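Local coordinates for papain-like protease (Human betacoronavirus 2c EMC/2012, PDB 4RNA), which probably cleaves the viral polyprotein as a papain-like cysteine protease and, as in related coronavirus enzymes, may also remove ubiquitin-like modifiers from host proteins, at residues A[4-8]-A[19-24]; A[12-18]-A[66-70]; A[185-189]-A[200-205]; A[192-196]-A[227-231]. One frame throughout, in Å; residues are numbered along the deposited sequence.

Interaction 1: A[4-8]-A[19-24]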
loop_
_atom_site.group_PDB
_atom_site.type_symbol
_atom_site.label_atom_id
_atom_site.label_comp_id
_atom_site.label_asym_id
_atom_site.label_seq_id
_atom_site.Cartn_x
_atom_site.Cartn_y
_atom_site.Cartn_z
ATOM N N LEU A 4 -35.393 -23.816 -10.994
ATOM C CA LEU A 4 -34.113 -24.341 -11.599
ATOM C C LEU A 4 -32.812 -24.148 -10.755
ATOM O O LEU A 4 -32.561 -23.081 -10.156
ATOM C CB LEU A 4 -33.947 -23.761 -13.001
ATOM C CG LEU A 4 -32.865 -24.348 -13.879
ATOM C CD1 LEU A 4 -33.421 -24.420 -15.294
ATOM C CD2 LEU A 4 -31.602 -23.495 -13.774
ATOM N N THR A 5 -31.990 -25.183 -10.687
ATOM C CA THR A 5 -30.733 -25.070 -9.960
ATOM C C THR A 5 -29.555 -25.512 -10.786
ATOM O O THR A 5 -29.704 -26.307 -11.734
ATOM C CB THR A 5 -30.744 -25.777 -8.604
ATOM O OG1 THR A 5 -30.925 -27.166 -8.822
ATOM C CG2 THR A 5 -31.880 -25.236 -7.720
ATOM N N ILE A 6 -28.381 -24.958 -10.426
ATOM C CA ILE A 6 -27.079 -25.331 -10.968
ATOM C C ILE A 6 -26.036 -25.620 -9.889
ATOM O O ILE A 6 -26.172 -25.204 -8.735
ATOM C CB ILE A 6 -26.533 -24.313 -11.970
ATOM C CG1 ILE A 6 -26.157 -22.996 -11.265
ATOM C CG2 ILE A 6 -27.527 -24.127 -13.103
ATOM C CD1 ILE A 6 -25.421 -22.041 -12.158
ATOM N N GLU A 7 -24.993 -26.338 -10.288
ATOM C CA GLU A 7 -23.817 -26.571 -9.441
ATOM C C GLU A 7 -22.653 -25.809 -10.080
ATOM O O GLU A 7 -22.484 -25.809 -11.329
ATOM C CB GLU A 7 -23.508 -28.048 -9.333
ATOM C CG GLU A 7 -24.357 -28.746 -8.284
ATOM C CD GLU A 7 -23.815 -30.117 -7.842
ATOM O OE1 GLU A 7 -22.979 -30.693 -8.572
ATOM O OE2 GLU A 7 -24.211 -30.637 -6.757
ATOM N N VAL A 8 -21.901 -25.088 -9.245
ATOM C CA VAL A 8 -20.706 -24.368 -9.730
ATOM C C VAL A 8 -19.580 -24.746 -8.807
ATOM O O VAL A 8 -19.828 -25.101 -7.649
ATOM C CB VAL A 8 -20.865 -22.839 -9.661
ATOM C CG1 VAL A 8 -21.818 -22.339 -10.758
ATOM C CG2 VAL A 8 -21.304 -22.394 -8.271
ATOM N N THR A 19 -18.070 -27.139 -4.164
ATOM C CA THR A 19 -19.273 -27.185 -4.963
ATOM C C THR A 19 -20.408 -26.430 -4.273
ATOM O O THR A 19 -20.743 -26.675 -3.151
ATOM C CB THR A 19 -19.739 -28.595 -5.326
ATOM O OG1 THR A 19 -18.656 -29.270 -5.960
ATOM C CG2 THR A 19 -20.994 -28.479 -6.295
ATOM N N VAL A 20 -21.020 -25.509 -5.016
ATOM C CA VAL A 20 -22.120 -24.735 -4.441
ATOM C C VAL A 20 -23.302 -24.898 -5.392
ATOM O O VAL A 20 -23.126 -24.796 -6.604
ATOM C CB VAL A 20 -21.735 -23.219 -4.265
ATOM C CG1 VAL A 20 -22.927 -22.415 -3.753
ATOM C CG2 VAL A 20 -20.562 -23.114 -3.259
ATOM N N VAL A 21 -24.492 -25.133 -4.836
ATOM C CA VAL A 21 -25.716 -25.222 -5.646
ATOM C C VAL A 21 -26.462 -23.866 -5.615
ATOM O O VAL A 21 -26.730 -23.335 -4.526
ATOM C CB VAL A 21 -26.631 -26.347 -5.083
ATOM C CG1 VAL A 21 -27.974 -26.358 -5.805
ATOM C CG2 VAL A 21 -25.931 -27.698 -5.196
ATOM N N LEU A 22 -26.753 -23.316 -6.785
ATOM C CA LEU A 22 -27.410 -22.029 -6.884
ATOM C C LEU A 22 -28.779 -22.156 -7.621
ATOM O O LEU A 22 -28.976 -23.100 -8.399
ATOM C CB LEU A 22 -26.514 -21.118 -7.737
ATOM C CG LEU A 22 -25.105 -20.902 -7.098
ATOM C CD1 LEU A 22 -24.205 -20.202 -8.104
ATOM C CD2 LEU A 22 -25.240 -19.999 -5.890
ATOM N N ASN A 23 -29.685 -21.195 -7.416
ATOM C CA ASN A 23 -30.965 -21.140 -8.195
ATOM C C ASN A 23 -30.829 -20.075 -9.211
ATOM O O ASN A 23 -29.855 -19.314 -9.162
ATOM C CB ASN A 23 -32.189 -20.817 -7.333
ATOM C CG ASN A 23 -32.129 -19.441 -6.669
ATOM O OD1 ASN A 23 -32.084 -18.390 -7.321
ATOM N ND2 ASN A 23 -32.148 -19.441 -5.396
ATOM N N ASN A 24 -31.816 -19.990 -10.093
ATOM C CA ASN A 24 -31.832 -18.926 -11.083
ATOM C C ASN A 24 -32.820 -17.821 -10.719
ATOM O O ASN A 24 -33.283 -17.108 -11.593
ATOM C CB ASN A 24 -32.025 -19.462 -12.517
ATOM C CG ASN A 24 -33.445 -19.962 -12.794
ATOM O OD1 ASN A 24 -34.235 -20.185 -11.874
ATOM N ND2 ASN A 24 -33.765 -20.159 -14.083
HETATM O O HOH W 1 -36.998 -22.028 -11.599
#
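V8 and L22 meet nearly at right angles on the buried side of a two-stranded antiparallel hairpin, with V8 CG2 placed 3.6 Å from L22 CD1. The valine torsion (chi1 -73°) puts CG2 between its backbone N and carbonyl carbon, on the side of the neighbouring strand. I6 slants across the same leucine, its CG1 lying 4.0 Å from L22 CB. These residues and V20 share one face, where L22 also touches Y28 and Q31 of helix 28-31 and I6 meets P47, Q51 and N52. Over the other face E7 runs extended beyond CG, and its two neighbours are methyl groups: V21 CG2 lies 3.6 Å from E7 CG, and T19 CG2 lies 3.6 Å from E7 CD. At the open end L4 CB stands 3.8 Å from N24 OD1, the two side chains again about perpendicular. Paired backbone bonds hold the register; I6 N donates to L22 O at 2.8 Å, and L22 N returns the bond to I6 O. The hairpin opens a sheet of strand order 2-1-5-3-4, that of the beta-grasp, consistent with the ubiquitin-like domain of this family. The face of I6, V8, V20 and L22 thus offers only apolar side chains from the two strands, whereas the methyls beside E7 give its carboxylate no polar partner; E7 probably contributes by its chain carbons, leaving polar pairing to the backbone.

Interaction 2: A[12-18]-A[66-70]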
loop_
_atom_site.group_PDB
_atom_site.type_symbol
_atom_site.label_atom_id
_atom_site.label_comp_id
_atom_site.label_asym_id
_atom_site.label_seq_id
_atom_site.Cartn_x
_atom_site.Cartn_y
_atom_site.Cartn_z
ATOM N N VAL A 12 -10.869 -19.586 -4.663
ATOM C CA VAL A 12 -10.067 -18.351 -4.563
ATOM C C VAL A 12 -8.624 -18.524 -5.049
ATOM O O VAL A 12 -7.840 -17.544 -5.161
ATOM C CB VAL A 12 -10.038 -17.758 -3.142
ATOM C CG1 VAL A 12 -11.422 -17.542 -2.579
ATOM C CG2 VAL A 12 -9.172 -18.615 -2.156
ATOM N N ASP A 13 -8.264 -19.749 -5.389
ATOM C CA ASP A 13 -6.869 -20.040 -5.690
ATOM C C ASP A 13 -6.637 -20.881 -6.940
ATOM O O ASP A 13 -5.497 -20.996 -7.384
ATOM C CB ASP A 13 -6.185 -20.672 -4.468
ATOM C CG ASP A 13 -6.768 -22.039 -4.092
ATOM O OD1 ASP A 13 -7.676 -22.538 -4.779
ATOM O OD2 ASP A 13 -6.254 -22.641 -3.139
ATOM N N GLY A 14 -7.688 -21.455 -7.556
ATOM C CA GLY A 14 -7.504 -22.200 -8.804
ATOM C C GLY A 14 -6.954 -23.601 -8.537
ATOM O O GLY A 14 -6.714 -24.380 -9.460
ATOM N N VAL A 15 -6.765 -23.900 -7.253
ATOM C CA VAL A 15 -6.365 -25.221 -6.768
ATOM C C VAL A 15 -7.445 -25.954 -5.929
ATOM O O VAL A 15 -7.658 -27.166 -6.108
ATOM C CB VAL A 15 -5.119 -25.081 -5.882
ATOM C CG1 VAL A 15 -4.731 -26.437 -5.249
ATOM C CG2 VAL A 15 -3.981 -24.575 -6.767
ATOM N N ASN A 16 -8.076 -25.233 -5.000
ATOM C CA ASN A 16 -9.106 -25.766 -4.117
ATOM C C ASN A 16 -10.482 -25.250 -4.536
ATOM O O ASN A 16 -10.640 -24.038 -4.835
ATOM C CB ASN A 16 -8.813 -25.410 -2.670
ATOM C CG ASN A 16 -7.488 -25.928 -2.229
ATOM O OD1 ASN A 16 -7.402 -27.067 -1.760
ATOM N ND2 ASN A 16 -6.443 -25.079 -2.299
ATOM N N PHE A 17 -11.438 -26.187 -4.644
ATOM C CA PHE A 17 -12.768 -25.910 -5.189
ATOM C C PHE A 17 -13.831 -26.449 -4.259
ATOM O O PHE A 17 -13.642 -27.513 -3.639
ATOM C CB PHE A 17 -12.957 -26.474 -6.603
ATOM C CG PHE A 17 -12.039 -25.874 -7.616
ATOM C CD1 PHE A 17 -10.748 -26.328 -7.746
ATOM C CD2 PHE A 17 -12.471 -24.822 -8.479
ATOM C CE1 PHE A 17 -9.868 -25.804 -8.668
ATOM C CE2 PHE A 17 -11.573 -24.299 -9.410
ATOM C CZ PHE A 17 -10.287 -24.768 -9.515
ATOM N N ARG A 18 -14.895 -25.680 -4.067
ATOM C CA ARG A 18 -16.085 -26.196 -3.399
ATOM C C ARG A 18 -17.235 -26.117 -4.293
ATOM O O ARG A 18 -17.363 -25.132 -5.127
ATOM C CB ARG A 18 -16.410 -25.522 -2.048
ATOM C CG ARG A 18 -16.701 -24.075 -2.144
ATOM C CD ARG A 18 -17.283 -23.496 -0.855
ATOM N NE ARG A 18 -17.179 -22.031 -0.922
ATOM C CZ ARG A 18 -18.141 -21.166 -0.655
ATOM N NH1 ARG A 18 -19.336 -21.593 -0.287
ATOM N NH2 ARG A 18 -17.876 -19.869 -0.732
ATOM N N GLU A 66 -11.470 -21.232 2.626
ATOM C CA GLU A 66 -10.997 -20.330 1.589
ATOM C C GLU A 66 -10.071 -19.239 2.148
ATOM O O GLU A 66 -9.109 -18.855 1.479
ATOM C CB GLU A 66 -12.175 -19.710 0.850
ATOM C CG GLU A 66 -12.842 -20.734 -0.049
ATOM C CD GLU A 66 -14.254 -20.319 -0.463
ATOM O OE1 GLU A 66 -14.870 -19.519 0.278
ATOM O OE2 GLU A 66 -14.757 -20.873 -1.501
ATOM N N THR A 67 -10.384 -18.745 3.350
ATOM C CA THR A 67 -9.545 -17.775 4.030
ATOM C C THR A 67 -8.109 -18.298 4.205
ATOM O O THR A 67 -7.104 -17.608 3.922
ATOM C CB THR A 67 -10.167 -17.418 5.397
ATOM O OG1 THR A 67 -11.339 -16.643 5.126
ATOM C CG2 THR A 67 -9.246 -16.626 6.182
ATOM N N LYS A 68 -8.019 -19.549 4.631
ATOM C CA LYS A 68 -6.725 -20.200 4.723
ATOM C C LYS A 68 -6.031 -20.469 3.380
ATOM O O LYS A 68 -4.815 -20.322 3.294
ATOM C CB LYS A 68 -6.889 -21.490 5.525
ATOM C CG LYS A 68 -5.603 -22.267 5.719
ATOM C CD LYS A 68 -5.847 -23.346 6.768
ATOM C CE LYS A 68 -5.043 -24.603 6.508
ATOM N NZ LYS A 68 -5.732 -25.738 7.186
ATOM N N ALA A 69 -6.787 -20.878 2.343
ATOM C CA ALA A 69 -6.218 -21.030 1.012
ATOM C C ALA A 69 -5.708 -19.677 0.496
ATOM O O ALA A 69 -4.618 -19.589 -0.106
ATOM C CB ALA A 69 -7.227 -21.629 0.048
ATOM N N LEU A 70 -6.504 -18.642 0.696
ATOM C CA LEU A 70 -6.099 -17.267 0.370
ATOM C C LEU A 70 -4.725 -16.928 1.039
ATOM O O LEU A 70 -3.752 -16.586 0.362
ATOM C CB LEU A 70 -7.178 -16.283 0.859
ATOM C CG LEU A 70 -6.864 -14.799 0.671
ATOM C CD1 LEU A 70 -6.983 -14.624 -0.816
ATOM C CD2 LEU A 70 -7.858 -13.844 1.345
HETATM O O HOH W 2 -3.961 -21.865 -1.649
#
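E66, early in helix 64-74, reaches R18 through its carboxylate, and the two side chains cross at about a right angle. R18 NE donates to E66 OE2 at 2.7 Å in an almost straight bond (173°). The acceptor sits in the guanidinium plane, but the donor comes from above the carboxylate plane, and the two planes are 65° apart. Accordingly, this is no flat two-pronged pair: R18 NH2 adds only weak bonds to the carboxylate oxygens. E66 OE1 also takes the backbone N-H of T63, while the guanidinium makes a cation-pi contact with Y226 of the second subunit. V12 lies along the helix here, its CG1 4.1 Å from E66 CB and its CG2 near the backbone E66 O.

A69 comes next, nearly one helical turn on, with its CB 3.5 Å from D13 OD2. That aspartate organises the loop joining strands 5-11 and 18-23 of the probable ubiquitin-like domain: D13 OD1 takes V15 N, which makes an Asx turn, and N16 N at 2.7 Å, which extends it to an Asx motif; both come from the same face of the carboxylate. N16 ND2 meets the syn lone pair of D13 OD2 at 2.6 Å, so the carboxylate is fixed against rotation. A water then bridges D13 OD2 to A69 O, 2.8 Å from each. L70 closes the walk: its CB stands 4.3 Å from V12 CG2, and both side chains lean on L82 of helix 81-92, which belongs to the thumb in enzymes of this family.

Interaction 3: A[185-189]-A[200-205]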
loop_
_atom_site.group_PDB
_atom_site.type_symbol
_atom_site.label_atom_id
_atom_site.label_comp_id
_atom_site.label_asym_id
_atom_site.label_seq_id
_atom_site.Cartn_x
_atom_site.Cartn_y
_atom_site.Cartn_z
ATOM N N ALA A 185 24.102 -12.625 2.144
ATOM C CA ALA A 185 24.579 -11.262 1.895
ATOM C C ALA A 185 24.738 -10.625 3.235
ATOM O O ALA A 185 24.074 -11.020 4.201
ATOM C CB ALA A 185 23.595 -10.486 1.037
ATOM N N ARG A 186 25.617 -9.642 3.323
ATOM C CA ARG A 186 25.880 -9.099 4.625
ATOM C C ARG A 186 26.319 -7.670 4.485
ATOM O O ARG A 186 27.061 -7.349 3.561
ATOM C CB ARG A 186 26.966 -9.937 5.237
ATOM C CG ARG A 186 27.256 -9.660 6.684
ATOM C CD ARG A 186 28.486 -10.460 7.051
ATOM N NE ARG A 186 28.809 -10.187 8.435
ATOM C CZ ARG A 186 28.062 -10.577 9.473
ATOM N NH1 ARG A 186 26.946 -11.293 9.300
ATOM N NH2 ARG A 186 28.442 -10.244 10.701
ATOM N N MET A 187 25.881 -6.822 5.422
ATOM C CA MET A 187 26.241 -5.405 5.402
ATOM C C MET A 187 26.544 -5.001 6.865
ATOM O O MET A 187 25.669 -5.183 7.729
ATOM C CB MET A 187 25.083 -4.612 4.816
ATOM C CG MET A 187 25.425 -3.203 4.386
ATOM S SD MET A 187 23.897 -2.344 3.904
ATOM C CE MET A 187 22.999 -2.474 5.407
ATOM N N VAL A 188 27.774 -4.528 7.149
ATOM C CA VAL A 188 28.114 -4.105 8.535
ATOM C C VAL A 188 28.434 -2.610 8.588
ATOM O O VAL A 188 29.404 -2.178 7.997
ATOM C CB VAL A 188 29.263 -4.928 9.126
ATOM C CG1 VAL A 188 29.416 -4.637 10.614
ATOM C CG2 VAL A 188 29.034 -6.418 8.897
ATOM N N TRP A 189 27.587 -1.852 9.297
ATOM C CA TRP A 189 27.803 -0.457 9.644
ATOM C C TRP A 189 28.453 -0.358 10.992
ATOM O O TRP A 189 28.120 -1.101 11.917
ATOM C CB TRP A 189 26.476 0.318 9.673
ATOM C CG TRP A 189 25.861 0.418 8.310
ATOM C CD1 TRP A 189 24.929 -0.435 7.751
ATOM C CD2 TRP A 189 26.136 1.432 7.275
ATOM N NE1 TRP A 189 24.620 -0.047 6.470
ATOM C CE2 TRP A 189 25.291 1.082 6.133
ATOM C CE3 TRP A 189 26.968 2.555 7.190
ATOM C CZ2 TRP A 189 25.277 1.836 4.962
ATOM C CZ3 TRP A 189 26.960 3.300 5.993
ATOM C CH2 TRP A 189 26.136 2.926 4.904
ATOM N N ASP A 200 28.295 -1.816 16.328
ATOM C CA ASP A 200 27.980 -2.430 15.012
ATOM C C ASP A 200 26.466 -2.727 14.720
ATOM O O ASP A 200 25.723 -3.270 15.554
ATOM C CB ASP A 200 28.866 -3.660 14.745
ATOM C CG ASP A 200 30.333 -3.285 14.424
ATOM O OD1 ASP A 200 30.627 -2.109 14.079
ATOM O OD2 ASP A 200 31.208 -4.174 14.511
ATOM N N VAL A 201 26.017 -2.330 13.531
ATOM C CA VAL A 201 24.696 -2.746 12.999
ATOM C C VAL A 201 24.920 -3.680 11.786
ATOM O O VAL A 201 25.517 -3.279 10.770
ATOM C CB VAL A 201 23.862 -1.524 12.469
ATOM C CG1 VAL A 201 22.451 -1.961 12.083
ATOM C CG2 VAL A 201 23.811 -0.423 13.505
ATOM N N VAL A 202 24.467 -4.921 11.912
ATOM C CA VAL A 202 24.602 -5.931 10.864
ATOM C C VAL A 202 23.246 -6.164 10.178
ATOM O O VAL A 202 22.243 -6.470 10.860
ATOM C CB VAL A 202 25.096 -7.266 11.457
ATOM C CG1 VAL A 202 25.202 -8.389 10.399
ATOM C CG2 VAL A 202 26.379 -7.061 12.249
ATOM N N LEU A 203 23.217 -6.011 8.848
ATOM C CA LEU A 203 22.060 -6.405 8.029
ATOM C C LEU A 203 22.428 -7.601 7.130
ATOM O O LEU A 203 23.572 -7.693 6.649
ATOM C CB LEU A 203 21.591 -5.213 7.172
ATOM C CG LEU A 203 21.195 -4.015 8.035
ATOM C CD1 LEU A 203 21.328 -2.729 7.257
ATOM C CD2 LEU A 203 19.791 -4.206 8.579
ATOM N N GLN A 204 21.470 -8.520 6.926
ATOM C CA GLN A 204 21.657 -9.759 6.146
ATOM C C GLN A 204 20.583 -9.925 5.088
ATOM O O GLN A 204 19.566 -9.270 5.170
ATOM C CB GLN A 204 21.564 -10.982 7.060
ATOM C CG GLN A 204 22.232 -10.706 8.384
ATOM C CD GLN A 204 22.429 -11.951 9.170
ATOM O OE1 GLN A 204 23.178 -12.831 8.751
ATOM N NE2 GLN A 204 21.772 -12.037 10.326
ATOM N N GLY A 205 20.815 -10.830 4.135
ATOM C CA GLY A 205 19.871 -11.111 3.049
ATOM C C GLY A 205 19.608 -9.923 2.162
ATOM O O GLY A 205 20.501 -9.071 1.890
HETATM O O HOH W 3 22.044 -13.737 4.349
#
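M187 O takes the backbone N-H of L203 at 2.8 Å, a nearly straight bond (168°), and V202 CA brings its hydrogen to the same oxygen from 3.4 Å. L203 O accepts M187 N in return. W189 and V201 form the next hydrogen-bonded pair, W189 N lying 2.9 Å from V201 O. Strands 186-193 and 197-204 make a beta hairpin, and here it belongs to the fingers of the protease; strand 233-242 pairs with the other edge of strand 186-193.

On the face with V188 and V202, R186 is extended from CG to NE (chi1 -172°, CG opposite the backbone N). Its guanidinium thereby lies over V202 CG1, which is 3.6 Å from R186 NH1 and offset toward the rim of the flat group. Q204 runs alongside R186, pointing the same way, with its amide turned almost perpendicular to the guanidinium. On the far face the W189 indole sends NE1 weakly to M187 SD at 3.5 Å, and R236 makes a cation-pi contact with that ring. At the end of the hairpin G205 N donates to A185 O at 3.3 Å, and a water accepts from A185 N.

Interaction 4: A[192-196]-A[227-231]. With ZN (zinc ion), chain B.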
loop_
_atom_site.group_PDB
_atom_site.type_symbol
_atom_site.label_atom_id
_atom_site.label_comp_id
_atom_site.label_asym_id
_atom_site.label_seq_id
_atom_site.Cartn_x
_atom_site.Cartn_y
_atom_site.Cartn_z
ATOM N N TRP A 192 30.943 4.982 15.718
ATOM C CA TRP A 192 31.895 5.100 16.842
ATOM C C TRP A 192 32.221 6.502 17.254
ATOM O O TRP A 192 32.094 7.478 16.473
ATOM C CB TRP A 192 33.174 4.272 16.600
ATOM C CG TRP A 192 34.102 4.958 15.653
ATOM C CD1 TRP A 192 35.241 5.729 15.966
ATOM C CD2 TRP A 192 33.973 5.034 14.186
ATOM N NE1 TRP A 192 35.815 6.245 14.825
ATOM C CE2 TRP A 192 35.100 5.873 13.718
ATOM C CE3 TRP A 192 33.051 4.538 13.246
ATOM C CZ2 TRP A 192 35.288 6.170 12.362
ATOM C CZ3 TRP A 192 33.234 4.840 11.876
ATOM C CH2 TRP A 192 34.356 5.593 11.434
ATOM N N CYS A 193 32.606 6.582 18.520
ATOM C CA CYS A 193 33.275 7.716 19.119
ATOM C C CYS A 193 34.528 7.174 19.856
ATOM O O CYS A 193 34.444 6.173 20.558
ATOM C CB CYS A 193 32.364 8.360 20.160
ATOM S SG CYS A 193 33.183 9.638 21.170
ATOM N N ASN A 194 35.619 7.921 19.741
ATOM C CA ASN A 194 36.939 7.533 20.245
ATOM C C ASN A 194 36.949 7.622 21.756
ATOM O O ASN A 194 37.774 6.965 22.408
ATOM C CB ASN A 194 38.026 8.350 19.522
ATOM C CG ASN A 194 38.048 8.031 18.024
ATOM O OD1 ASN A 194 37.892 6.879 17.685
ATOM N ND2 ASN A 194 38.154 9.052 17.129
ATOM N N VAL A 195 35.951 8.326 22.305
ATOM C CA VAL A 195 35.670 8.306 23.773
ATOM C C VAL A 195 34.561 7.306 24.192
ATOM O O VAL A 195 34.760 6.465 25.062
ATOM C CB VAL A 195 35.378 9.756 24.301
ATOM C CG1 VAL A 195 34.892 9.744 25.738
ATOM C CG2 VAL A 195 36.610 10.655 24.150
ATOM N N CYS A 196 33.407 7.365 23.532
ATOM C CA CYS A 196 32.212 6.612 23.959
ATOM C C CYS A 196 32.198 5.141 23.595
ATOM O O CYS A 196 31.526 4.369 24.269
ATOM C CB CYS A 196 30.917 7.310 23.458
ATOM S SG CYS A 196 30.907 9.004 24.119
ATOM N N VAL A 227 27.872 15.465 15.859
ATOM C CA VAL A 227 28.206 15.751 17.262
ATOM C C VAL A 227 27.891 14.499 18.032
ATOM O O VAL A 227 26.848 13.846 17.779
ATOM C CB VAL A 227 27.447 17.005 17.826
ATOM C CG1 VAL A 227 27.632 17.113 19.335
ATOM C CG2 VAL A 227 27.924 18.270 17.107
ATOM N N CYS A 228 28.832 14.118 18.887
ATOM C CA CYS A 228 28.604 13.013 19.825
ATOM C C CYS A 228 27.941 13.560 21.097
ATOM O O CYS A 228 28.128 14.737 21.427
ATOM C CB CYS A 228 29.867 12.245 20.160
ATOM S SG CYS A 228 29.342 10.786 21.097
ATOM N N GLN A 229 27.153 12.712 21.763
ATOM C CA GLN A 229 26.571 13.052 23.066
ATOM C C GLN A 229 27.617 13.372 24.172
ATOM O O GLN A 229 27.285 14.005 25.162
ATOM C CB GLN A 229 25.652 11.932 23.555
ATOM C CG GLN A 229 26.308 10.576 23.724
ATOM C CD GLN A 229 26.360 9.704 22.441
ATOM O OE1 GLN A 229 25.937 10.104 21.279
ATOM N NE2 GLN A 229 26.909 8.492 22.634
ATOM N N CYS A 230 28.869 12.954 24.023
ATOM C CA CYS A 230 29.886 13.348 25.021
ATOM C C CYS A 230 30.364 14.792 24.822
ATOM O O CYS A 230 31.191 15.320 25.615
ATOM C CB CYS A 230 31.086 12.393 24.939
ATOM S SG CYS A 230 31.927 12.519 23.310
ATOM N N GLY A 231 29.898 15.462 23.763
ATOM C CA GLY A 231 30.455 16.762 23.408
ATOM C C GLY A 231 31.498 16.693 22.285
ATOM O O GLY A 231 31.882 17.726 21.729
HETATM ZN ZN ZN B . 31.346 10.450 22.448
#
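C196 approaches C228, Q229 and C230 across a bound zinc ion, and its side chain can be followed outward. CB stands 3.3 Å from the zinc ion and 4.3 Å from Q229 NE2, whose amide oxygen is held by R234. A first torsion of -58° sets SG beside the backbone N, and the sulfur binds zinc at 2.3 Å. C196 SG also touches C230 CB at 3.5 Å, and the shared metal holds it 3.7 Å from C230 SG and slightly farther from C228 SG. The other three ligands complete the site: C193 SG and C228 SG at 2.4 Å each from the zinc, and C230 SG at 2.3 Å. Four cysteines drawn from two turns, a CxxC pair at the end of strand 186-193 and a CxC pair before strand 233-242, make the tetrahedral structural site at the fingertips, consistent with the zinc ribbon of coronavirus papain-like proteases.

Backbone N-H groups support the sulfurs. C196 N points at C193 SG, nearly straight (168°), with V195 N as a weak second donor; such bonds probably offset the negative charge of the thiolate. The other turn, type I from C228 to G231, sends C230 N weakly to C228 SG. Just before it V227 forms backbone hydrogen bonds to the second subunit and packs on its T19.

In the fold
From the N terminus, interaction 1 closes the first hairpin, strands 5-11 and 18-23. The turn of that hairpin is then carried by interaction 2 to helix 64-74, so the two cross along the chain, their centres 19 Å apart, and join the probable ubiquitin-like domain to the helices that follow. Far along the chain, interaction 3 closes the hairpin of strands 186-193 and 197-204, and interaction 4 ties the turn of this hairpin to the loop before strand 233-242, again crossing. Interactions 1 and 4 lie about 74 Å apart between centres, on opposite sides of the chain's centre, yet in the two-chain assembly T19 of one subunit packs on V227 of the other.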